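Local structure of DNA protection during starvation protein (Agrobacterium tumefaciens, 1O9R) at residues K94-P97 with T98-K102. The protein protects DNA from oxidative damage without binding it, by oxidising iron(II) with hydrogen peroxide and storing iron(III) mineral inside a hollow shell of twelve subunits. Numbering follows the deposited sequence.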
ATOM      1  N   LYS A  94     -30.063 -28.414  -3.018  1.00 16.80           N
ATOM      2  CA  LYS A  94     -30.996 -28.785  -1.945  1.00 15.89           C
ATOM      3  C   LYS A  94     -30.726 -27.877  -0.736  1.00 17.09           C
ATOM      4  O   LYS A  94     -29.576 -27.479  -0.485  1.00 16.88           O
ATOM      5  CB  LYS A  94     -30.636 -30.196  -1.480  1.00 19.30           C
ATOM      6  CG  LYS A  94     -29.429 -30.947  -1.824  1.00 26.18           C
ATOM      7  CD  LYS A  94     -28.039 -30.348  -1.964  1.00 28.36           C
ATOM      8  CE  LYS A  94     -27.731 -29.988  -3.398  1.00 18.09           C
ATOM      9  NZ  LYS A  94     -26.879 -28.852  -3.705  1.00 34.18           N
ATOM     10  N   ALA A  95     -31.787 -27.593   0.009  1.00 16.34           N
ATOM     11  CA  ALA A  95     -31.654 -26.786   1.219  1.00 15.42           C
ATOM     12  C   ALA A  95     -30.550 -27.290   2.128  1.00 16.49           C
ATOM     13  O   ALA A  95     -30.328 -28.471   2.438  1.00 16.42           O
ATOM     14  CB  ALA A  95     -32.994 -26.869   1.998  1.00 18.35           C
ATOM     15  N   TYR A  96     -29.756 -26.283   2.602  1.00 15.47           N
ATOM     16  CA  TYR A  96     -28.627 -26.628   3.460  1.00 15.84           C
ATOM     17  C   TYR A  96     -29.128 -26.911   4.868  1.00 14.77           C
ATOM     18  O   TYR A  96     -29.944 -26.176   5.438  1.00 16.50           O
ATOM     19  CB  TYR A  96     -27.644 -25.394   3.478  1.00 15.96           C
ATOM     20  CG  TYR A  96     -26.295 -25.772   4.030  1.00 14.54           C
ATOM     21  CD1 TYR A  96     -25.309 -26.371   3.218  1.00 15.85           C
ATOM     22  CD2 TYR A  96     -25.993 -25.571   5.374  1.00 14.66           C
ATOM     23  CE1 TYR A  96     -24.074 -26.744   3.692  1.00 16.43           C
ATOM     24  CE2 TYR A  96     -24.743 -25.967   5.858  1.00 15.37           C
ATOM     25  CZ  TYR A  96     -23.788 -26.535   5.043  1.00 14.66           C
ATOM     26  OH  TYR A  96     -22.554 -26.930   5.487  1.00 15.91           O
ATOM     27  N   PRO A  97     -28.594 -27.964   5.490  1.00 16.63           N
ATOM     28  CA  PRO A  97     -29.074 -28.303   6.853  1.00 16.03           C
ATOM     29  C   PRO A  97     -28.679 -27.289   7.904  1.00 17.56           C
ATOM     30  O   PRO A  97     -27.491 -26.932   7.962  1.00 18.14           O
ATOM     31  CB  PRO A  97     -28.501 -29.678   7.086  1.00 16.20           C
ATOM     32  CG  PRO A  97     -27.258 -29.755   6.233  1.00 19.00           C
ATOM     33  CD  PRO A  97     -27.631 -28.941   4.988  1.00 17.03           C
ATOM     34  N   THR A  98     -29.617 -26.868   8.723  1.00 18.50           N
ATOM     35  CA  THR A  98     -29.278 -25.857   9.756  1.00 18.26           C
ATOM     36  C   THR A  98     -28.954 -26.496  11.081  1.00 19.36           C
ATOM     37  O   THR A  98     -28.734 -25.765  12.062  1.00 20.74           O
ATOM     38  CB  THR A  98     -30.430 -24.850   9.894  1.00 20.89           C
ATOM     39  OG1 THR A  98     -31.663 -25.514  10.201  1.00 22.09           O
ATOM     40  CG2 THR A  98     -30.626 -24.108   8.590  1.00 20.20           C
ATOM     41  N   ASP A  99     -28.981 -27.806  11.162  1.00 19.75           N
ATOM     42  CA  ASP A  99     -28.752 -28.505  12.404  1.00 19.49           C
ATOM     43  C   ASP A  99     -27.500 -29.353  12.402  1.00 20.65           C
ATOM     44  O   ASP A  99     -27.300 -30.265  13.191  1.00 21.32           O
ATOM     45  CB  ASP A  99     -29.975 -29.381  12.755  1.00 22.49           C
ATOM     46  CG  ASP A  99     -30.176 -30.459  11.725  1.00 27.45           C
ATOM     47  OD1 ASP A  99     -30.994 -31.376  12.028  1.00 30.22           O
ATOM     48  OD2 ASP A  99     -29.575 -30.424  10.630  1.00 24.80           O
ATOM     49  N   ILE A 100     -26.508 -28.984  11.560  1.00 17.56           N
ATOM     50  CA  ILE A 100     -25.213 -29.678  11.586  1.00 16.81           C
ATOM     51  C   ILE A 100     -24.125 -28.708  12.108  1.00 16.80           C
ATOM     52  O   ILE A 100     -24.319 -27.485  11.984  1.00 17.16           O
ATOM     53  CB  ILE A 100     -24.810 -30.193  10.218  1.00 18.64           C
ATOM     54  CG1 ILE A 100     -24.886 -29.071   9.169  1.00 18.11           C
ATOM     55  CG2 ILE A 100     -25.743 -31.384   9.856  1.00 18.82           C
ATOM     56  CD1 ILE A 100     -24.100 -29.512   7.897  1.00 17.92           C
ATOM     57  N   TYR A 101     -23.173 -29.237  12.819  1.00 16.84           N
ATOM     58  CA  TYR A 101     -22.129 -28.454  13.485  1.00 14.66           C
ATOM     59  C   TYR A 101     -20.768 -29.031  13.291  1.00 16.87           C
ATOM     60  O   TYR A 101     -19.789 -28.328  12.980  1.00 15.66           O
ATOM     61  CB  TYR A 101     -22.425 -28.345  15.042  1.00 16.33           C
ATOM     62  CG  TYR A 101     -23.785 -27.705  15.218  1.00 16.65           C
ATOM     63  CD1 TYR A 101     -24.941 -28.537  15.428  1.00 16.88           C
ATOM     64  CD2 TYR A 101     -24.016 -26.380  15.080  1.00 17.19           C
ATOM     65  CE1 TYR A 101     -26.163 -27.968  15.538  1.00 17.70           C
ATOM     66  CE2 TYR A 101     -25.264 -25.803  15.177  1.00 16.31           C
ATOM     67  CZ  TYR A 101     -26.373 -26.608  15.398  1.00 16.87           C
ATOM     68  OH  TYR A 101     -27.604 -26.041  15.503  1.00 18.86           O
ATOM     69  N   LYS A 102     -20.574 -30.352  13.409  1.00 16.25           N
ATOM     70  CA  LYS A 102     -19.279 -30.946  13.171  1.00 16.37           C
ATOM     71  C   LYS A 102     -18.715 -30.471  11.816  1.00 16.08           C
ATOM     72  O   LYS A 102     -19.421 -30.592  10.819  1.00 16.52           O
ATOM     73  CB  LYS A 102     -19.372 -32.491  13.122  1.00 21.18           C
ATOM     74  CG  LYS A 102     -19.699 -32.937  14.569  1.00 23.80           C
ATOM     75  CD  LYS A 102     -19.297 -34.375  14.818  1.00 31.04           C
ATOM     76  CE  LYS A 102     -20.320 -35.390  14.370  1.00 35.68           C
ATOM     77  NZ  LYS A 102     -19.842 -36.736  14.873  1.00 36.84           N
TER
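Ile100 turns its CG1 branch into the space between its own backbone N and carbonyl carbon (chi1 52°), and an extended chi2 of 164° then carries CD1 back to CG of Pro97 and to the phenol end of Tyr96. Tyr96 meets it with a ring held anti to the backbone N (chi1 -165°). This apolar cluster lies in the connection joining the short helix 84-90 to helix 103-130 of the ferritin-like four-helix bundle, a short helix in this position being a hallmark of the Dps family.

The methyl CD1 of Ile100 is 3.6 Å from CG of Pro97, and the two side chains meet at a slant. It also comes within 3.9 Å of the Tyr96 OH and 4.1 Å of the Tyr96 CZ, reaching the ring obliquely. Proline suits its place twice over: its ring restricts phi in an extended chain, where its nitrogen has no hydrogen to place, and its carbons supply an apolar surface. CD of Pro97 sits 3.6 Å above one face of the Tyr96 ring, displaced toward the rim. A beta-branched isoleucine has few low-energy rotamers for its CG1-CD1 arm, and here the arm's CD1 bridges the proline and the phenol, whereas tyrosine combines a broad buried ring with a polar end.

That hydroxyl is hydrogen-bonded to ND1 of His106 in helix 103-130, while the ring packs against Val35 and Ala39 of helix 12-42, tying the connection to two helices of the bundle. Tyr96 lies about 9 Å, side chain to side chain, from the iron ligand His40.

No hydrogen bond joins 94-97 to 98-102; beyond the chain itself, only van der Waals contacts link them. The exposed Asp99 adds a looser touch, its OD2 lying 3.8 Å from CB of Pro97.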